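Side-chain contacts in Phenylalanine/tyrosine ammonia-lyase (Rhodosporidium toruloides, PDB 1Y2M), which catalyses the non-oxidative deamination of L-phenylalanine and L-tyrosine to trans-cinnamate and p-coumarate, the commitment step of phenylpropanoid metabolism: residues B[45-50]-B[285-290]; B[49-54]-B[71-76]; B[58-63]-B[168-173]. One frame throughout, in Å; residues are numbered along the deposited sequence.

Interaction 1 of 3, residues B[45-50]-B[285-290]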
# COMPACT_ATOMS: atom_id res chain seq x y z
N VAL B 45 -28.70 -0.08 11.81
CA VAL B 45 -30.06 0.13 11.35
C VAL B 45 -30.71 1.33 12.04
O VAL B 45 -31.38 2.13 11.34
CB VAL B 45 -30.95 -1.16 11.56
CG1 VAL B 45 -32.41 -0.84 11.15
CG2 VAL B 45 -30.44 -2.34 10.72
N ASP B 46 -30.55 1.49 13.36
CA ASP B 46 -31.07 2.68 14.08
C ASP B 46 -30.54 3.99 13.45
O ASP B 46 -31.30 4.95 13.24
CB ASP B 46 -30.63 2.71 15.56
CG ASP B 46 -31.26 1.63 16.42
OD1 ASP B 46 -32.32 1.08 16.01
OD2 ASP B 46 -30.68 1.34 17.52
N ILE B 47 -29.24 4.01 13.17
CA ILE B 47 -28.55 5.15 12.57
C ILE B 47 -29.10 5.47 11.17
O ILE B 47 -29.41 6.61 10.83
CB ILE B 47 -27.03 4.89 12.52
CG1 ILE B 47 -26.50 4.98 13.96
CG2 ILE B 47 -26.35 5.88 11.57
CD1 ILE B 47 -25.04 4.55 14.20
N VAL B 48 -29.24 4.42 10.37
CA VAL B 48 -29.80 4.57 9.04
C VAL B 48 -31.25 5.07 9.06
O VAL B 48 -31.64 5.95 8.30
CB VAL B 48 -29.65 3.24 8.27
CG1 VAL B 48 -30.52 3.21 7.00
CG2 VAL B 48 -28.18 3.00 7.95
N GLU B 49 -32.05 4.50 9.95
CA GLU B 49 -33.44 4.88 10.01
C GLU B 49 -33.54 6.38 10.29
O GLU B 49 -34.32 7.08 9.68
CB GLU B 49 -34.13 4.10 11.13
CG GLU B 49 -35.57 4.46 11.29
CD GLU B 49 -36.25 3.66 12.40
OE1 GLU B 49 -35.59 3.35 13.44
OE2 GLU B 49 -37.45 3.34 12.25
N LYS B 50 -32.68 6.87 11.18
CA LYS B 50 -32.76 8.28 11.53
C LYS B 50 -32.29 9.14 10.37
O LYS B 50 -32.87 10.18 10.07
CB LYS B 50 -31.92 8.56 12.75
CG LYS B 50 -32.46 7.88 14.01
CD LYS B 50 -33.84 8.44 14.46
CE LYS B 50 -34.77 7.33 14.98
NZ LYS B 50 -34.17 6.56 16.12
N ASP B 285 -23.36 6.53 2.40
CA ASP B 285 -23.49 5.51 1.37
C ASP B 285 -22.94 4.17 1.85
O ASP B 285 -23.49 3.12 1.55
CB ASP B 285 -22.80 6.01 0.09
CG ASP B 285 -23.56 7.15 -0.60
OD1 ASP B 285 -24.72 7.44 -0.28
OD2 ASP B 285 -22.95 7.74 -1.51
N ALA B 286 -21.86 4.24 2.62
CA ALA B 286 -21.22 3.04 3.17
C ALA B 286 -22.17 2.34 4.10
O ALA B 286 -22.22 1.11 4.13
CB ALA B 286 -19.93 3.39 3.88
N HIS B 287 -22.93 3.08 4.89
CA HIS B 287 -23.88 2.41 5.80
C HIS B 287 -24.87 1.56 5.02
O HIS B 287 -25.25 0.44 5.40
CB HIS B 287 -24.70 3.42 6.57
CG HIS B 287 -24.00 4.08 7.73
ND1 HIS B 287 -23.34 3.38 8.73
CD2 HIS B 287 -23.97 5.39 8.11
CE1 HIS B 287 -22.90 4.24 9.63
NE2 HIS B 287 -23.28 5.47 9.28
N MSE B 288 -25.33 2.12 3.89
CA MSE B 288 -26.33 1.42 3.07
C MSE B 288 -25.74 0.15 2.48
O MSE B 288 -26.38 -0.89 2.41
CB MSE B 288 -26.87 2.29 1.94
CG MSE B 288 -27.37 3.61 2.36
SE MSE B 288 -28.73 3.51 3.78
CE MSE B 288 -28.64 5.48 4.20
N LEU B 289 -24.48 0.23 2.06
CA LEU B 289 -23.82 -0.86 1.40
C LEU B 289 -23.54 -1.95 2.46
O LEU B 289 -23.62 -3.12 2.17
CB LEU B 289 -22.55 -0.39 0.73
CG LEU B 289 -22.69 0.45 -0.53
CD1 LEU B 289 -21.34 1.03 -0.92
CD2 LEU B 289 -23.24 -0.37 -1.68
N SER B 290 -23.30 -1.57 3.70
CA SER B 290 -23.11 -2.52 4.79
C SER B 290 -24.39 -3.29 5.00
O SER B 290 -24.39 -4.51 5.14
CB SER B 290 -22.79 -1.74 6.07
OG SER B 290 -22.72 -2.59 7.19

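Interaction 2 of 3, residues B[49-54]-B[71-76]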
# COMPACT_ATOMS: atom_id res chain seq x y z
N GLU B 49 -32.05 4.50 9.95
CA GLU B 49 -33.44 4.88 10.01
C GLU B 49 -33.54 6.38 10.29
O GLU B 49 -34.32 7.08 9.68
CB GLU B 49 -34.13 4.10 11.13
CG GLU B 49 -35.57 4.46 11.29
CD GLU B 49 -36.25 3.66 12.40
OE1 GLU B 49 -35.59 3.35 13.44
OE2 GLU B 49 -37.45 3.34 12.25
N LYS B 50 -32.68 6.87 11.18
CA LYS B 50 -32.76 8.28 11.53
C LYS B 50 -32.29 9.14 10.37
O LYS B 50 -32.87 10.18 10.07
CB LYS B 50 -31.92 8.56 12.75
CG LYS B 50 -32.46 7.88 14.01
CD LYS B 50 -33.84 8.44 14.46
CE LYS B 50 -34.77 7.33 14.98
NZ LYS B 50 -34.17 6.56 16.12
N MSE B 51 -31.26 8.69 9.68
CA MSE B 51 -30.79 9.45 8.50
C MSE B 51 -31.84 9.57 7.43
O MSE B 51 -32.06 10.64 6.85
CB MSE B 51 -29.54 8.79 7.88
CG MSE B 51 -28.33 8.89 8.72
SE MSE B 51 -26.72 8.64 7.53
CE MSE B 51 -26.51 10.53 6.82
N LEU B 52 -32.51 8.47 7.15
CA LEU B 52 -33.47 8.40 6.07
C LEU B 52 -34.73 9.14 6.43
O LEU B 52 -35.50 9.49 5.54
CB LEU B 52 -33.76 6.93 5.69
CG LEU B 52 -32.60 6.14 5.05
CD1 LEU B 52 -33.03 4.72 4.80
CD2 LEU B 52 -32.09 6.74 3.76
N ALA B 53 -34.94 9.39 7.72
CA ALA B 53 -36.08 10.17 8.20
C ALA B 53 -35.85 11.69 8.13
O ALA B 53 -36.76 12.46 8.42
CB ALA B 53 -36.41 9.76 9.64
N ALA B 54 -34.65 12.14 7.79
CA ALA B 54 -34.39 13.59 7.68
C ALA B 54 -35.40 14.21 6.71
O ALA B 54 -35.57 13.69 5.60
CB ALA B 54 -33.01 13.83 7.19
N ASP B 71 -29.28 15.30 8.06
CA ASP B 71 -29.60 16.68 7.67
C ASP B 71 -28.64 17.13 6.58
O ASP B 71 -29.06 17.74 5.58
CB ASP B 71 -29.39 17.63 8.82
CG ASP B 71 -30.43 17.54 9.91
OD1 ASP B 71 -31.62 17.22 9.64
OD2 ASP B 71 -30.06 17.91 11.08
N VAL B 72 -27.35 16.84 6.78
CA VAL B 72 -26.32 17.26 5.80
C VAL B 72 -26.62 16.66 4.43
O VAL B 72 -26.65 17.36 3.40
CB VAL B 72 -24.89 16.90 6.26
CG1 VAL B 72 -23.90 17.05 5.11
CG2 VAL B 72 -24.46 17.72 7.50
N VAL B 73 -26.90 15.37 4.42
CA VAL B 73 -27.21 14.68 3.16
C VAL B 73 -28.49 15.29 2.54
O VAL B 73 -28.55 15.51 1.34
CB VAL B 73 -27.39 13.18 3.36
CG1 VAL B 73 -27.85 12.50 2.02
CG2 VAL B 73 -26.09 12.55 3.82
N SER B 74 -29.50 15.58 3.35
CA SER B 74 -30.73 16.19 2.79
C SER B 74 -30.48 17.52 2.10
O SER B 74 -31.03 17.80 1.03
CB SER B 74 -31.82 16.35 3.83
OG SER B 74 -31.49 17.24 4.90
N ALA B 75 -29.61 18.35 2.69
CA ALA B 75 -29.29 19.66 2.09
C ALA B 75 -28.39 19.47 0.86
O ALA B 75 -28.58 20.12 -0.14
CB ALA B 75 -28.58 20.50 3.11
N ALA B 76 -27.43 18.56 0.96
CA ALA B 76 -26.47 18.36 -0.15
C ALA B 76 -27.11 17.75 -1.39
O ALA B 76 -26.85 18.20 -2.51
CB ALA B 76 -25.33 17.47 0.29

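Interaction 3 of 3, residues B[58-63]-B[168-173]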
# COMPACT_ATOMS: atom_id res chain seq x y z
N SER B 58 -39.03 20.65 4.57
CA SER B 58 -39.07 21.69 5.57
C SER B 58 -37.67 22.22 5.80
O SER B 58 -36.68 21.55 5.53
CB SER B 58 -39.65 21.18 6.88
OG SER B 58 -38.88 20.11 7.37
N THR B 59 -37.60 23.44 6.27
CA THR B 59 -36.32 24.11 6.29
C THR B 59 -35.42 23.56 7.38
O THR B 59 -35.83 23.39 8.54
CB THR B 59 -36.52 25.62 6.49
OG1 THR B 59 -37.32 26.11 5.41
CG2 THR B 59 -35.17 26.36 6.52
N LEU B 60 -34.17 23.36 6.99
CA LEU B 60 -33.13 22.97 7.93
C LEU B 60 -32.62 24.23 8.58
O LEU B 60 -31.99 25.05 7.93
CB LEU B 60 -32.00 22.25 7.20
CG LEU B 60 -30.77 21.90 8.03
CD1 LEU B 60 -31.12 21.01 9.25
CD2 LEU B 60 -29.69 21.22 7.17
N GLU B 61 -32.92 24.37 9.87
CA GLU B 61 -32.51 25.50 10.67
C GLU B 61 -31.19 25.22 11.38
O GLU B 61 -31.08 24.30 12.18
CB GLU B 61 -33.58 25.83 11.71
CG GLU B 61 -34.74 26.63 11.12
CD GLU B 61 -35.60 27.32 12.19
OE1 GLU B 61 -36.25 26.55 12.91
OE2 GLU B 61 -35.61 28.59 12.30
N LEU B 62 -30.17 25.99 11.03
CA LEU B 62 -28.82 25.78 11.55
C LEU B 62 -28.58 26.62 12.81
O LEU B 62 -28.78 27.84 12.80
CB LEU B 62 -27.79 26.17 10.50
CG LEU B 62 -27.87 25.36 9.23
CD1 LEU B 62 -26.85 25.85 8.21
CD2 LEU B 62 -27.74 23.87 9.53
N ASP B 63 -28.20 25.95 13.89
CA ASP B 63 -27.99 26.61 15.15
C ASP B 63 -26.61 26.39 15.75
O ASP B 63 -26.36 26.84 16.85
CB ASP B 63 -29.08 26.22 16.17
CG ASP B 63 -29.09 24.74 16.52
OD1 ASP B 63 -28.02 24.12 16.56
OD2 ASP B 63 -30.16 24.17 16.76
N ALA B 168 -20.78 21.27 1.82
CA ALA B 168 -19.73 22.09 2.40
C ALA B 168 -20.24 23.44 2.81
O ALA B 168 -19.93 23.96 3.88
CB ALA B 168 -18.60 22.28 1.41
N MSE B 169 -21.08 24.03 1.97
CA MSE B 169 -21.68 25.33 2.31
C MSE B 169 -22.56 25.22 3.54
O MSE B 169 -22.57 26.14 4.37
CB MSE B 169 -22.44 25.94 1.15
CG MSE B 169 -21.50 26.22 0.02
SE MSE B 169 -22.37 27.40 -1.35
CE MSE B 169 -23.51 26.02 -2.29
N THR B 170 -23.29 24.11 3.67
CA THR B 170 -24.20 23.90 4.78
C THR B 170 -23.40 23.82 6.10
O THR B 170 -23.72 24.45 7.13
CB THR B 170 -25.00 22.60 4.58
OG1 THR B 170 -25.75 22.68 3.35
CG2 THR B 170 -25.93 22.36 5.69
N ILE B 171 -22.37 22.96 6.09
CA ILE B 171 -21.53 22.75 7.29
C ILE B 171 -20.80 24.04 7.60
O ILE B 171 -20.68 24.43 8.75
CB ILE B 171 -20.54 21.58 7.09
CG1 ILE B 171 -21.31 20.27 6.97
CG2 ILE B 171 -19.44 21.55 8.11
CD1 ILE B 171 -20.45 19.10 6.45
N ARG B 172 -20.32 24.73 6.57
CA ARG B 172 -19.60 25.98 6.79
C ARG B 172 -20.49 26.97 7.53
O ARG B 172 -20.05 27.58 8.51
CB ARG B 172 -19.15 26.61 5.46
CG ARG B 172 -18.54 27.99 5.62
CD ARG B 172 -17.79 28.06 6.97
NE ARG B 172 -16.42 27.93 6.75
CZ ARG B 172 -15.47 27.64 7.63
NH1 ARG B 172 -15.63 27.38 8.93
NH2 ARG B 172 -14.28 27.61 7.12
N VAL B 173 -21.75 27.12 7.11
CA VAL B 173 -22.66 28.02 7.80
C VAL B 173 -22.85 27.60 9.26
O VAL B 173 -22.78 28.42 10.18
CB VAL B 173 -24.03 28.14 7.09
CG1 VAL B 173 -25.02 28.91 7.92
CG2 VAL B 173 -23.85 28.81 5.71

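Interaction 1 of 3, residues B[45-50]-B[285-290]
Helical segments 45-50 and 285-290 run in largely opposed directions, their axes 128° apart and 10.4 Å from each other at closest, with V48 and H287 nearest in the backbone (7.1 Å between CA atoms). The two methyls of V48 are divided between two neighbours. V48 CG1, anti to the backbone N (chi1 166°), meets the selenium of the selenomethionine M288, 3.7 Å from V48 CG1 to M288 SE, while V48 CG2 lies 3.8 Å from H287 CB, the two side chains lying alongside and directed oppositely. The bend of M288 at chi2 (-55°) swings its SE and CE toward V48 CG1. I47 brings its CG2 branch to the imidazole in an off-centre CH-pi contact, 4.3 Å from the H287 ring centroid, its nearest ring atom being NE2. Beta-branched V48 and I47 offer compact methyls to the histidine and the selenoether of M288. Both ring nitrogens have hydrogen-bond partners outside the two segments: ND1 with Q44 NE2, NE2 with H383 ND1 of helix 368-391. H287 thus joins three helices, its buried nitrogens satisfied by amide and histidine partners while V48 packs on its CB and I47 approaches the ring obliquely near NE2.

Interaction 2 of 3, residues B[49-54]-B[71-76]
D71 O accepts two donors, the backbone N of A75 at 3.0 Å and the hydroxyl of S74, whose OG lies 2.6 Å from D71 O. The first is the ordinary helical bond; the second comes in tilted 25° from the carbonyl plane, as S74 folds its short side chain back on its own helix (chi1 64°). S74 OG also pairs with R80 NH1, the same nitrogen that forms a salt bridge with D71 OD1, and R80 thereby ties both side chains together. Beside this polar group sits the methyl of A54, which points toward the helix and lies 4.1 Å from D71 N and 4.4 Å from S74 CB. A small residue suits this place, where the backbones come within 5.7 Å between the CA atoms of A54 and D71. The arrangement is a helix-strand-helix succession: helix 44-52, strand 60-62, helix 69-77, with the third element packing on the C-terminal part of the first. Deeper in, the chain of the selenomethionine M51 is extended at chi2 and bends at chi3 (84°), which carries its CE to V73 CG2 at 3.6 Å, the two side chains crossing at about a right angle. The beta-branched V73 offers its CG2 methyl. H284 of helix 273-303 touches both M51 and V73, and N68 OD1 accepts from D71 N.

Interaction 3 of 3, residues B[58-63]-B[168-173]
Strand 60-62 passes segment 168-173 of helix 162-176 with their axes 9.9 Å apart at closest and their directions 41° from each other, L62 and V173 being nearest in the backbone. Alternation along the strand turns L60 and L62 toward the helix. L62 carries the larger share through a single methyl: its CD1 lies 3.6 Å from V173 CG1 and equally 3.6 Å from the carbonyl oxygen of T170. The side chains of L62 and V173 cross at about a right angle, and CD1 lies anti to CA (chi2 178°), at the far end of the leucine. L60 makes the looser contact, its CD2 reaching T170 CG2 at 4.2 Å. T170 suits a buried helix position because its two branches have different tasks: OG1 sits beside the backbone N (chi1 -59°) and bonds to R166 O one turn earlier, which puts CG2 anti to that N, where it meets L60. Leucine is long and apolar enough for a terminal methyl to reach across from the strand. Around the contact, strand 60-62 is paired in parallel with strand 82-84, whose V82 touches L62 and whose V84 touches V173; helix 185-197 packs on T170 and V173, and helix 273-303 lies against A168 and I171.

In the fold
Interactions 1 and 2 share helix 44-52, with centres 11 Å apart, and meet through M288 CE and L52 CD2 (3.7 Å). Interaction 3 lies about 12 Å from interaction 2, centre to centre, and 22 Å from interaction 1, whose nearest atoms are about 11 Å from it; A75 and D71 of interaction 2 touch T170 and L60 of interaction 3. Both segments of interaction 3 fall between those of interaction 1, whereas the segments of interactions 2 and 3 alternate along the chain. Together the three buried contacts pack helix 44-52 and strand 60-62 against helices 69-77, 162-176 and the long helix 273-303 of the predominantly helical PAL/histidase fold, away from the residues of the 5-imidazolinone cross-link.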